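Glycoside hydrolase family 31 (Trueperella pyogenes, PDB 5I0F) probably degrades cycloalternan by cleaving its glucosidic linkages through a covalent glycosyl-enzyme intermediate, as a calcium-binding glycoside hydrolase of family 31. Local coordinates at residues Pro25-Ser30 with Leu100-Ala105; Pro125-His130 with Ser156-His161; Gly285-Met290 with Gln642-Gly647; Ser535-Phe540 with Val569-Leu574; Pro634-Gln639 with Tyr671-Glu676. All coordinates share one frame; numbering follows the deposited sequence.

Contact 1: Pro25-Ser30 with Leu100-Ala105; sequences PIAGQS and LPDQDA
L100 is held by G28 and Q29, in the turn I26-Q29, through two backbone hydrogen bonds. G28 N meets L100 O at 2.7 Å, nearly straight at 168°, in the carbonyl plane and on a lone pair. L100 N returns a bond of 2.9 Å to Q29 O, this donor being tilted out of the plane of its carbonyl. The CA of A27 also leans on L100 O, as a CA-H...O contact of 3.5 Å. Beside the polar pair, L100 swings its CG anti to the backbone N (chi1 -173°), which lays CD2 3.6 Å from CB of P25. Farther along, the methyl CB of A27 rests 3.7 Å from CB of D102. Two turns set these groups in place. I26-Q29 is a type II beta turn, closed by Q29 N to I26 O, with G28 at positive phi; D102 is the centre of an inverse gamma turn. H99, the residue before L100, bonds through ND1 to G28 O. The loops lead into strand 31-37 and out of strand 91-97, antiparallel neighbours in the N-terminal domain sheet; L31 and L126 of strand 118-126 pack on P25 and L100, and S129 bonds to the backbones of P25 and A27.

Contact 2: Pro125-His130 with Ser156-His161; sequences PLTPSH and SSAGTH
S129 and H161 meet because both side chains turn back beside their own backbone N, chi1 -69° and -50°, which brings S129 OG 3.2 Å from CD2 of the imidazole, on an oblique approach. S156 instead holds OG between its backbone N and carbonyl carbon (chi1 69°). OG therefore faces its own segment, while CB is left to face the first, 3.4 Å from P128 O and 3.5 Å from S129 OG. The same CB lies at the edge of the H161 ring, in its plane. S156 OG and H161 NE2 share a hydrogen bond of 2.8 Å, which helps to fix the rotation of the imidazole; A158 N and G159 N add weak bonds to the same OG. T127 sets its CG2 3.6 Å from OG of S157, whose hydroxyl is taken up by D104 OD2. A water links the two segments, donating to P128 O and accepting from S157 N, each at 2.8 Å, so a backbone acceptor and a backbone donor are satisfied together. S156 and G159 close the turn by S156 N to G159 O at 2.8 Å and a weak bond the other way. This is a tight beta hairpin joining the antiparallel strands 152-155 and 160-168. H130 pairs with V155 at the start of edge strand 130-132, so the contact lies where the chain passes from the N-terminal domain's sheet to the six-stranded sheet that follows.

Contact 3: Gly285-Met290 with Gln642-Gly647; sequences GRPAEM and QCLQTG
L644 and P287 make the apolar heart of the contact. The leucine sends CD2 against the proline ring, 3.8 Å from CB, the leucine and proline side chains running antiparallel alongside each other; the same methyl also lies 3.5 Å from P287 O. Its other branch, CD1, meets CG of E289 at 3.9 Å, and here the glutamate lies roughly perpendicular to the leucine. With CG beside the backbone N (chi1 -61°), the leucine fork lies along one side of the backbone of P287-E289, CD2 at P287 and CD1 at E289. L556 touches both P287 and L644, and Y557 also packs on the proline. In the TIM-barrel fold, residues 285-290 run from helix 273-284 toward strand 297-300, the first barrel strand, whereas 642-647 is the end of the long helix 617-646 that follows the last barrel strand, 587-590. G647 leaves that helix with positive phi, its N still bonded to C643 O. Polar links across the contact go through water. R286, extended from CG to NE, brings its guanidinium beside the helix end, G647 CA lying at its edge 4.1 Å from NH1. One water lies in the guanidinium plane at its edge, accepting from NH1 at 2.9 Å and donating to L644 O at 2.7 Å; a second bridges P287 O and L644 O weakly. A positive group beside the carbonyl end of a helix is probably favourable. The charge is paired with D282 through NH2, while N278 binds NH1 and also donates to T646 O.

Contact 4: Ser535-Phe540 with Val569-Leu574; sequences STWEAF and VPEAEL
P570 abuts S535, its CB 3.8 Å from the serine CB and its CD 3.7 Å from OG; that hydroxyl bonds to A563 O and R604. E571, at the N-cap position of helix 572-583, starts its side chain between its backbone N and carbonyl carbon (chi1 78°) and then extends to reach W537. OE1 takes the indole N-H from NE1 at 2.9 Å and 163°, close to the indole plane, and on the anti side of the carboxylate, somewhat out of its plane, which stands 78° from the ring. E573 lays CG 4.0 Å from CZ2 of the same indole, while its OE1 accepts from G686 N. L574 packs against both aromatics, which also touch each other: CD1 makes a CH-pi contact over the face of W537, 3.9 Å from the centroid of the six-membered ring, and also touches CD2 of F540 at 3.8 Å. Its other methyl, CD2, lies 3.6 Å from S535 O. The indole is thus fixed at an edge and over a face. T536 N-caps helix 537-551 by accepting from A539 N. The two helix starts, following barrel strands 527-529 and 558-561, sit side by side; R577 packs on W537 and F540, and W560 meets the F540 ring nearly parallel.

Contact 5: Pro634-Gln639 with Tyr671-Glu676; sequences PYLVAQ and YMLGDE
Y635 places its hydroxyl in the turn after strand 671-673, where OH uses both its roles. It donates to L673 O at 2.6 Å, in the carbonyl plane, and accepts from E676 N at 2.9 Å. CG anti to the backbone N (chi1 -177°) carries the ring outward from the helix to this point, and L673 O lies at the ring edge. E676 comes to the CE1 edge of the ring, CG in its plane and CB 3.9 Å from CE1, the glutamate roughly perpendicular to the tyrosine; CG of Q639 covers one face. One turn on, Q639 OE1 takes D675 N at 2.9 Å; the bond is straight at the hydrogen (167°), yet the donor stands above the amide plane, 57° out of it. The amide's other end, NE2, donates to a water, which itself donates to D675 OD2 and E676 OE2, each at 3.0 Å. Both carboxylates have stronger partners, D675 OD1 in a salt bridge to R652 and E676 OE2 in one to R728. Beside these polar bonds, L636 CD2 touches L673 CD2 at 4.2 Å. Two backbone N-H groups and a carbonyl of residues 673-676 are thus met by side chains of helix 617-646. Such directional bonds imply a defined seating of the C-terminal sheet on the helix, and the arginines probably keep both acids ionised.

In the fold
Contacts 1 and 2 form one region, touching each other through a side-chain bond, a backbone bond from A105 N to L126 O and packing of P128 on the loop of contact 1. Both are partly buried loop meetings far from the barrel, one held by direct backbone bonds, the other by side chains and a water. Contacts 3 and 5 share helix 617-646, their centres about 13 Å apart. The first is a surface contact with water-borne polar links; the second is more buried, with direct side-chain-to-backbone bonds. Contact 4, partly buried and dominated by an aromatic-leucine cluster, joins two barrel helices and, in sequence, is nested inside the loop closed by contact 3.

Contact 1: Pro25-Ser30 with Leu100-Ala105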
# COMPACT_ATOMS: atom_id res chain seq x y z
N PRO A 25 23.13 -17.00 3.59
CA PRO A 25 24.29 -17.32 2.76
C PRO A 25 24.11 -18.58 1.90
O PRO A 25 23.53 -19.58 2.37
CB PRO A 25 25.41 -17.52 3.80
CG PRO A 25 24.97 -16.72 4.97
CD PRO A 25 23.49 -16.89 5.02
N ILE A 26 24.58 -18.52 0.65
CA ILE A 26 24.47 -19.62 -0.30
C ILE A 26 25.89 -20.10 -0.63
O ILE A 26 26.73 -19.31 -1.07
CB ILE A 26 23.67 -19.21 -1.56
CG1 ILE A 26 22.22 -18.90 -1.15
CG2 ILE A 26 23.68 -20.32 -2.61
CD1 ILE A 26 21.30 -18.52 -2.29
N ALA A 27 26.14 -21.39 -0.41
CA ALA A 27 27.43 -22.01 -0.73
C ALA A 27 27.79 -21.81 -2.20
O ALA A 27 26.92 -21.88 -3.08
CB ALA A 27 27.40 -23.50 -0.41
N GLY A 28 29.06 -21.54 -2.47
CA GLY A 28 29.56 -21.33 -3.83
C GLY A 28 29.32 -19.95 -4.43
O GLY A 28 29.83 -19.67 -5.52
N GLN A 29 28.56 -19.09 -3.75
CA GLN A 29 28.32 -17.71 -4.19
C GLN A 29 29.15 -16.79 -3.30
O GLN A 29 29.69 -17.24 -2.29
CB GLN A 29 26.85 -17.33 -4.02
CG GLN A 29 25.87 -18.01 -4.95
CD GLN A 29 24.50 -17.33 -4.92
OE1 GLN A 29 24.29 -16.28 -4.28
NE2 GLN A 29 23.55 -17.93 -5.62
N SER A 30 29.23 -15.51 -3.65
CA SER A 30 29.93 -14.54 -2.82
C SER A 30 29.08 -14.25 -1.57
O SER A 30 27.85 -14.33 -1.61
CB SER A 30 30.20 -13.25 -3.57
OG SER A 30 28.98 -12.56 -3.81
N LEU A 100 31.73 -19.05 -1.26
CA LEU A 100 31.53 -19.50 0.12
C LEU A 100 31.62 -21.01 0.23
O LEU A 100 30.87 -21.72 -0.43
CB LEU A 100 30.16 -19.04 0.62
CG LEU A 100 29.86 -19.29 2.10
CD1 LEU A 100 30.74 -18.42 2.99
CD2 LEU A 100 28.38 -19.02 2.36
N PRO A 101 32.56 -21.52 1.05
CA PRO A 101 32.62 -22.99 1.21
C PRO A 101 31.31 -23.56 1.77
O PRO A 101 30.64 -22.90 2.57
CB PRO A 101 33.76 -23.18 2.22
CG PRO A 101 34.63 -21.98 2.05
CD PRO A 101 33.71 -20.85 1.67
N ASP A 102 30.96 -24.78 1.36
CA ASP A 102 29.79 -25.47 1.89
C ASP A 102 30.15 -26.20 3.20
O ASP A 102 30.05 -27.42 3.29
CB ASP A 102 29.21 -26.45 0.85
CG ASP A 102 27.78 -26.91 1.18
OD1 ASP A 102 27.23 -26.53 2.23
OD2 ASP A 102 27.18 -27.65 0.38
N GLN A 103 30.58 -25.43 4.19
CA GLN A 103 30.94 -25.96 5.51
C GLN A 103 30.37 -25.00 6.54
O GLN A 103 30.43 -23.78 6.34
CB GLN A 103 32.46 -26.06 5.68
CG GLN A 103 33.20 -26.84 4.59
CD GLN A 103 34.71 -26.80 4.75
OE1 GLN A 103 35.24 -26.28 5.74
NE2 GLN A 103 35.43 -27.37 3.78
N ASP A 104 29.81 -25.53 7.62
CA ASP A 104 29.33 -24.67 8.70
C ASP A 104 30.50 -24.07 9.47
O ASP A 104 31.58 -24.65 9.55
CB ASP A 104 28.41 -25.43 9.65
CG ASP A 104 27.12 -25.86 8.99
OD1 ASP A 104 26.82 -25.38 7.87
OD2 ASP A 104 26.41 -26.69 9.59
N ALA A 105 30.26 -22.88 10.02
CA ALA A 105 31.31 -22.11 10.68
C ALA A 105 30.70 -21.21 11.73
O ALA A 105 29.48 -21.12 11.89
CB ALA A 105 32.07 -21.28 9.66

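Contact 2: Pro125-His130 with Ser156-His161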
# COMPACT_ATOMS: atom_id res chain seq x y z
N PRO A 125 26.64 -17.68 14.02
CA PRO A 125 26.70 -18.87 13.19
C PRO A 125 26.71 -18.56 11.69
O PRO A 125 26.04 -17.63 11.24
CB PRO A 125 25.41 -19.60 13.55
CG PRO A 125 24.45 -18.50 13.83
CD PRO A 125 25.26 -17.42 14.48
N LEU A 126 27.46 -19.35 10.93
CA LEU A 126 27.41 -19.34 9.48
C LEU A 126 27.04 -20.75 9.01
O LEU A 126 27.81 -21.71 9.22
CB LEU A 126 28.77 -18.92 8.92
CG LEU A 126 28.91 -18.84 7.39
CD1 LEU A 126 27.86 -17.92 6.80
CD2 LEU A 126 30.31 -18.38 7.02
N THR A 127 25.85 -20.90 8.44
CA THR A 127 25.36 -22.19 7.95
C THR A 127 24.91 -22.02 6.51
O THR A 127 23.75 -21.72 6.24
CB THR A 127 24.21 -22.73 8.79
OG1 THR A 127 23.15 -21.77 8.83
CG2 THR A 127 24.65 -23.01 10.21
N PRO A 128 25.84 -22.21 5.56
CA PRO A 128 25.53 -22.02 4.16
C PRO A 128 24.43 -22.96 3.66
O PRO A 128 24.29 -24.09 4.14
CB PRO A 128 26.84 -22.32 3.44
CG PRO A 128 27.89 -22.11 4.47
CD PRO A 128 27.27 -22.52 5.77
N SER A 129 23.64 -22.44 2.72
CA SER A 129 22.55 -23.14 2.11
C SER A 129 22.90 -23.55 0.68
O SER A 129 23.82 -23.00 0.06
CB SER A 129 21.30 -22.24 2.07
OG SER A 129 20.79 -22.03 3.38
N HIS A 130 22.18 -24.54 0.17
CA HIS A 130 22.26 -24.96 -1.22
C HIS A 130 20.88 -25.37 -1.71
O HIS A 130 20.00 -25.70 -0.90
CB HIS A 130 23.28 -26.10 -1.42
CG HIS A 130 22.88 -27.41 -0.81
ND1 HIS A 130 23.06 -27.69 0.53
CD2 HIS A 130 22.32 -28.51 -1.35
CE1 HIS A 130 22.63 -28.91 0.78
NE2 HIS A 130 22.18 -29.43 -0.34
N SER A 156 19.89 -25.79 4.55
CA SER A 156 21.14 -25.78 5.30
C SER A 156 21.03 -26.78 6.43
O SER A 156 20.00 -27.44 6.58
CB SER A 156 21.42 -24.39 5.87
OG SER A 156 20.50 -24.07 6.90
N SER A 157 22.07 -26.89 7.24
CA SER A 157 22.01 -27.70 8.45
C SER A 157 20.97 -27.17 9.45
O SER A 157 20.48 -27.92 10.28
CB SER A 157 23.39 -27.78 9.12
OG SER A 157 23.84 -26.49 9.47
N ALA A 158 20.66 -25.88 9.38
CA ALA A 158 19.61 -25.25 10.20
C ALA A 158 18.19 -25.65 9.78
O ALA A 158 17.31 -25.78 10.63
CB ALA A 158 19.75 -23.73 10.18
N GLY A 159 17.95 -25.84 8.48
CA GLY A 159 16.61 -26.21 8.00
C GLY A 159 16.39 -25.81 6.57
O GLY A 159 17.33 -25.81 5.77
N THR A 160 15.13 -25.47 6.24
CA THR A 160 14.71 -25.18 4.87
C THR A 160 14.15 -23.76 4.81
O THR A 160 13.19 -23.44 5.51
CB THR A 160 13.64 -26.21 4.42
OG1 THR A 160 14.13 -27.52 4.68
CG2 THR A 160 13.34 -26.08 2.93
N HIS A 161 14.77 -22.91 4.00
CA HIS A 161 14.53 -21.47 4.09
C HIS A 161 13.61 -20.91 3.03
O HIS A 161 12.84 -19.98 3.31
CB HIS A 161 15.86 -20.72 4.06
CG HIS A 161 16.86 -21.25 5.04
ND1 HIS A 161 16.78 -21.00 6.38
CD2 HIS A 161 17.92 -22.06 4.87
CE1 HIS A 161 17.76 -21.62 7.01
NE2 HIS A 161 18.47 -22.28 6.11
O HOH W 1 24.52 -25.77 6.34

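Contact 3: Gly285-Met290 with Gln642-Gly647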
# COMPACT_ATOMS: atom_id res chain seq x y z
N GLY A 285 -11.77 -13.49 1.04
CA GLY A 285 -12.81 -12.68 1.66
C GLY A 285 -13.38 -11.79 0.58
O GLY A 285 -12.71 -11.52 -0.41
N ARG A 286 -14.63 -11.38 0.73
CA ARG A 286 -15.34 -10.62 -0.30
C ARG A 286 -15.61 -9.19 0.17
O ARG A 286 -15.76 -8.97 1.34
CB ARG A 286 -16.67 -11.30 -0.61
CG ARG A 286 -16.52 -12.54 -1.45
CD ARG A 286 -17.83 -13.27 -1.64
NE ARG A 286 -17.61 -14.47 -2.44
CZ ARG A 286 -17.53 -14.52 -3.77
NH1 ARG A 286 -17.71 -13.43 -4.53
NH2 ARG A 286 -17.32 -15.69 -4.36
N PRO A 287 -15.73 -8.23 -0.77
CA PRO A 287 -16.13 -6.86 -0.37
C PRO A 287 -17.45 -6.82 0.40
O PRO A 287 -18.35 -7.62 0.13
CB PRO A 287 -16.24 -6.08 -1.69
CG PRO A 287 -16.00 -7.05 -2.79
CD PRO A 287 -15.55 -8.36 -2.23
N ALA A 288 -17.49 -5.91 1.37
CA ALA A 288 -18.64 -5.64 2.23
C ALA A 288 -19.66 -4.74 1.52
O ALA A 288 -19.29 -4.00 0.61
CB ALA A 288 -18.12 -4.92 3.48
N GLU A 289 -20.92 -4.78 1.95
CA GLU A 289 -21.91 -3.76 1.55
C GLU A 289 -21.50 -2.38 2.11
O GLU A 289 -21.01 -2.28 3.24
CB GLU A 289 -23.30 -4.07 2.08
CG GLU A 289 -23.95 -5.37 1.58
CD GLU A 289 -24.38 -6.26 2.72
OE1 GLU A 289 -25.51 -6.72 2.76
OE2 GLU A 289 -23.55 -6.52 3.60
N MET A 290 -21.73 -1.33 1.32
CA MET A 290 -21.37 0.04 1.71
C MET A 290 -22.54 0.98 1.54
O MET A 290 -23.42 0.72 0.74
CB MET A 290 -20.17 0.54 0.90
CG MET A 290 -18.84 -0.08 1.30
SD MET A 290 -18.30 0.54 2.92
CE MET A 290 -17.19 -0.73 3.45
N GLN A 642 -24.54 -5.50 -7.81
CA GLN A 642 -24.31 -6.59 -8.76
C GLN A 642 -22.91 -7.20 -8.61
O GLN A 642 -22.78 -8.42 -8.62
CB GLN A 642 -24.55 -6.15 -10.22
CG GLN A 642 -26.01 -6.17 -10.61
CD GLN A 642 -26.57 -7.58 -10.69
OE1 GLN A 642 -25.99 -8.45 -11.38
NE2 GLN A 642 -27.68 -7.84 -9.99
N CYS A 643 -21.89 -6.36 -8.46
CA CYS A 643 -20.52 -6.85 -8.24
C CYS A 643 -20.36 -7.76 -7.02
O CYS A 643 -19.56 -8.68 -7.05
CB CYS A 643 -19.53 -5.68 -8.09
SG CYS A 643 -19.25 -4.72 -9.60
N LEU A 644 -21.10 -7.48 -5.96
CA LEU A 644 -21.05 -8.32 -4.76
C LEU A 644 -21.64 -9.70 -5.06
O LEU A 644 -21.14 -10.69 -4.52
CB LEU A 644 -21.80 -7.67 -3.59
CG LEU A 644 -21.31 -6.31 -3.05
CD1 LEU A 644 -22.10 -5.89 -1.81
CD2 LEU A 644 -19.83 -6.33 -2.76
N GLN A 645 -22.69 -9.76 -5.88
CA GLN A 645 -23.25 -11.05 -6.30
C GLN A 645 -22.36 -11.76 -7.31
O GLN A 645 -22.11 -12.94 -7.17
CB GLN A 645 -24.70 -10.95 -6.80
CG GLN A 645 -25.19 -12.34 -7.25
CD GLN A 645 -26.59 -12.75 -6.81
OE1 GLN A 645 -27.05 -12.50 -5.66
NE2 GLN A 645 -27.27 -13.47 -7.72
N THR A 646 -21.83 -11.06 -8.30
CA THR A 646 -21.11 -11.73 -9.39
C THR A 646 -19.64 -11.99 -9.10
O THR A 646 -19.05 -12.88 -9.70
CB THR A 646 -21.17 -10.91 -10.69
OG1 THR A 646 -20.43 -9.69 -10.52
CG2 THR A 646 -22.62 -10.62 -11.08
N GLY A 647 -19.03 -11.18 -8.23
CA GLY A 647 -17.59 -11.26 -7.97
C GLY A 647 -16.73 -10.43 -8.92
O GLY A 647 -15.52 -10.35 -8.76
O HOH W 2 -18.51 -10.71 -3.83
O HOH W 3 -20.07 -10.18 -1.28

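Contact 4: Ser535-Phe540 with Val569-Leu574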
# COMPACT_ATOMS: atom_id res chain seq x y z
N SER A 535 1.92 15.40 -8.91
CA SER A 535 0.93 15.87 -9.85
C SER A 535 1.50 15.88 -11.25
O SER A 535 1.87 16.96 -11.79
CB SER A 535 0.42 17.27 -9.48
OG SER A 535 -0.35 17.23 -8.28
N THR A 536 1.55 14.70 -11.85
CA THR A 536 2.12 14.48 -13.18
C THR A 536 1.22 13.62 -14.06
O THR A 536 0.40 12.81 -13.56
CB THR A 536 3.49 13.80 -13.11
OG1 THR A 536 3.36 12.47 -12.61
CG2 THR A 536 4.48 14.59 -12.26
N TRP A 537 1.43 13.73 -15.38
CA TRP A 537 0.73 12.86 -16.33
C TRP A 537 1.11 11.39 -16.14
O TRP A 537 0.25 10.53 -16.21
CB TRP A 537 0.95 13.30 -17.78
CG TRP A 537 0.38 14.64 -18.04
CD1 TRP A 537 1.02 15.85 -17.94
CD2 TRP A 537 -0.97 14.94 -18.43
NE1 TRP A 537 0.15 16.88 -18.25
CE2 TRP A 537 -1.08 16.35 -18.55
CE3 TRP A 537 -2.10 14.15 -18.68
CZ2 TRP A 537 -2.26 16.98 -18.93
CZ3 TRP A 537 -3.29 14.79 -19.07
CH2 TRP A 537 -3.36 16.19 -19.17
N GLU A 538 2.38 11.11 -15.88
CA GLU A 538 2.81 9.73 -15.65
C GLU A 538 2.13 9.12 -14.42
O GLU A 538 1.71 7.96 -14.45
CB GLU A 538 4.35 9.62 -15.54
CG GLU A 538 4.88 8.18 -15.42
CD GLU A 538 4.27 7.19 -16.44
OE1 GLU A 538 4.18 7.53 -17.67
OE2 GLU A 538 3.84 6.08 -16.00
N ALA A 539 1.99 9.91 -13.35
CA ALA A 539 1.31 9.43 -12.16
C ALA A 539 -0.19 9.15 -12.39
O ALA A 539 -0.74 8.19 -11.84
CB ALA A 539 1.51 10.40 -11.00
N PHE A 540 -0.83 10.00 -13.19
CA PHE A 540 -2.21 9.80 -13.65
C PHE A 540 -2.35 8.45 -14.36
O PHE A 540 -3.19 7.62 -13.98
CB PHE A 540 -2.59 11.01 -14.54
CG PHE A 540 -3.98 10.99 -15.15
CD1 PHE A 540 -5.00 10.17 -14.71
CD2 PHE A 540 -4.25 11.88 -16.19
CE1 PHE A 540 -6.26 10.22 -15.28
CE2 PHE A 540 -5.53 11.95 -16.76
CZ PHE A 540 -6.52 11.10 -16.33
N VAL A 569 0.30 22.88 -7.11
CA VAL A 569 -0.96 22.37 -7.69
C VAL A 569 -0.74 21.86 -9.14
O VAL A 569 0.11 22.38 -9.87
CB VAL A 569 -2.11 23.40 -7.65
CG1 VAL A 569 -2.39 23.84 -6.21
CG2 VAL A 569 -1.82 24.61 -8.52
N PRO A 570 -1.51 20.84 -9.57
CA PRO A 570 -1.41 20.37 -10.93
C PRO A 570 -1.74 21.49 -11.92
O PRO A 570 -2.55 22.36 -11.60
CB PRO A 570 -2.47 19.27 -11.00
CG PRO A 570 -3.42 19.58 -9.92
CD PRO A 570 -2.54 20.10 -8.83
N GLU A 571 -1.09 21.47 -13.07
CA GLU A 571 -1.43 22.39 -14.18
C GLU A 571 -2.90 22.20 -14.53
O GLU A 571 -3.46 21.10 -14.32
CB GLU A 571 -0.53 22.13 -15.41
CG GLU A 571 -0.91 20.91 -16.26
CD GLU A 571 -0.19 20.83 -17.61
OE1 GLU A 571 0.35 19.76 -17.96
OE2 GLU A 571 -0.18 21.86 -18.33
N ALA A 572 -3.52 23.24 -15.08
CA ALA A 572 -4.99 23.24 -15.26
C ALA A 572 -5.45 22.04 -16.09
O ALA A 572 -6.43 21.42 -15.76
CB ALA A 572 -5.45 24.54 -15.93
N GLU A 573 -4.72 21.73 -17.16
CA GLU A 573 -5.13 20.68 -18.08
C GLU A 573 -5.14 19.30 -17.42
O GLU A 573 -6.03 18.48 -17.68
CB GLU A 573 -4.20 20.66 -19.31
CG GLU A 573 -4.72 19.78 -20.43
CD GLU A 573 -3.81 19.76 -21.64
OE1 GLU A 573 -4.23 19.19 -22.66
OE2 GLU A 573 -2.65 20.26 -21.57
N LEU A 574 -4.14 19.05 -16.58
CA LEU A 574 -4.07 17.80 -15.83
C LEU A 574 -5.21 17.71 -14.84
O LEU A 574 -5.86 16.67 -14.73
CB LEU A 574 -2.71 17.65 -15.12
CG LEU A 574 -2.55 16.44 -14.20
CD1 LEU A 574 -2.79 15.12 -14.94
CD2 LEU A 574 -1.18 16.50 -13.58

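Contact 5: Pro634-Gln639 with Tyr671-Glu676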
# COMPACT_ATOMS: atom_id res chain seq x y z
N PRO A 634 -27.01 6.41 -8.80
CA PRO A 634 -27.85 5.20 -8.87
C PRO A 634 -27.17 4.06 -9.63
O PRO A 634 -27.32 2.91 -9.26
CB PRO A 634 -29.12 5.64 -9.59
CG PRO A 634 -29.01 7.12 -9.78
CD PRO A 634 -27.68 7.61 -9.35
N TYR A 635 -26.43 4.39 -10.69
CA TYR A 635 -25.66 3.40 -11.45
C TYR A 635 -24.54 2.77 -10.59
O TYR A 635 -24.37 1.55 -10.60
CB TYR A 635 -25.05 4.06 -12.70
CG TYR A 635 -24.28 3.09 -13.57
CD1 TYR A 635 -24.95 2.16 -14.40
CD2 TYR A 635 -22.88 3.08 -13.57
CE1 TYR A 635 -24.25 1.27 -15.19
CE2 TYR A 635 -22.18 2.19 -14.37
CZ TYR A 635 -22.85 1.28 -15.17
OH TYR A 635 -22.11 0.40 -15.92
N LEU A 636 -23.79 3.60 -9.88
CA LEU A 636 -22.71 3.11 -9.01
C LEU A 636 -23.28 2.19 -7.92
O LEU A 636 -22.71 1.12 -7.64
CB LEU A 636 -21.95 4.26 -8.38
CG LEU A 636 -21.08 5.12 -9.30
CD1 LEU A 636 -20.65 6.41 -8.64
CD2 LEU A 636 -19.85 4.34 -9.74
N VAL A 637 -24.38 2.61 -7.30
CA VAL A 637 -25.02 1.81 -6.26
C VAL A 637 -25.50 0.45 -6.82
O VAL A 637 -25.22 -0.61 -6.21
CB VAL A 637 -26.20 2.57 -5.60
CG1 VAL A 637 -27.06 1.65 -4.73
CG2 VAL A 637 -25.69 3.71 -4.75
N ALA A 638 -26.20 0.46 -7.95
CA ALA A 638 -26.73 -0.79 -8.51
C ALA A 638 -25.61 -1.73 -9.02
O ALA A 638 -25.66 -2.95 -8.78
CB ALA A 638 -27.74 -0.52 -9.62
N GLN A 639 -24.62 -1.17 -9.70
CA GLN A 639 -23.54 -1.99 -10.27
C GLN A 639 -22.66 -2.60 -9.16
O GLN A 639 -22.24 -3.75 -9.28
CB GLN A 639 -22.68 -1.18 -11.23
CG GLN A 639 -23.41 -0.81 -12.52
CD GLN A 639 -23.78 -2.03 -13.34
OE1 GLN A 639 -22.96 -2.94 -13.53
NE2 GLN A 639 -25.01 -2.07 -13.82
N TYR A 671 -11.24 0.83 -19.55
CA TYR A 671 -11.83 -0.10 -18.62
C TYR A 671 -13.34 0.08 -18.61
O TYR A 671 -13.86 1.11 -19.02
CB TYR A 671 -11.25 0.13 -17.22
CG TYR A 671 -11.53 1.50 -16.64
CD1 TYR A 671 -10.68 2.58 -16.89
CD2 TYR A 671 -12.65 1.71 -15.83
CE1 TYR A 671 -10.94 3.84 -16.36
CE2 TYR A 671 -12.92 2.95 -15.28
CZ TYR A 671 -12.06 4.01 -15.54
OH TYR A 671 -12.34 5.27 -15.03
N MET A 672 -14.02 -0.95 -18.11
CA MET A 672 -15.45 -0.89 -17.90
C MET A 672 -15.70 -0.34 -16.49
O MET A 672 -14.97 -0.68 -15.53
CB MET A 672 -16.08 -2.28 -18.07
CG MET A 672 -15.89 -2.91 -19.46
SD MET A 672 -16.68 -1.96 -20.78
CE MET A 672 -18.41 -2.01 -20.31
N LEU A 673 -16.71 0.51 -16.37
CA LEU A 673 -17.22 0.92 -15.08
C LEU A 673 -18.54 0.22 -14.95
O LEU A 673 -19.52 0.65 -15.55
CB LEU A 673 -17.40 2.44 -14.98
CG LEU A 673 -17.83 2.93 -13.59
CD1 LEU A 673 -16.73 2.72 -12.58
CD2 LEU A 673 -18.22 4.39 -13.65
N GLY A 674 -18.57 -0.88 -14.19
CA GLY A 674 -19.72 -1.78 -14.20
C GLY A 674 -19.94 -2.45 -15.55
O GLY A 674 -19.03 -2.52 -16.38
N ASP A 675 -21.14 -2.97 -15.76
CA ASP A 675 -21.47 -3.71 -16.99
C ASP A 675 -21.62 -2.84 -18.21
O ASP A 675 -21.44 -3.33 -19.31
CB ASP A 675 -22.80 -4.45 -16.85
CG ASP A 675 -22.75 -5.61 -15.89
OD1 ASP A 675 -21.68 -6.02 -15.41
OD2 ASP A 675 -23.83 -6.18 -15.67
N GLU A 676 -22.02 -1.58 -18.05
CA GLU A 676 -22.59 -0.83 -19.18
C GLU A 676 -21.71 0.27 -19.79
O GLU A 676 -21.93 0.64 -20.96
CB GLU A 676 -23.95 -0.24 -18.78
CG GLU A 676 -24.94 -1.24 -18.19
CD GLU A 676 -25.29 -2.39 -19.14
OE1 GLU A 676 -25.25 -2.22 -20.38
OE2 GLU A 676 -25.62 -3.50 -18.65
O HOH W 4 -26.01 -4.15 -15.78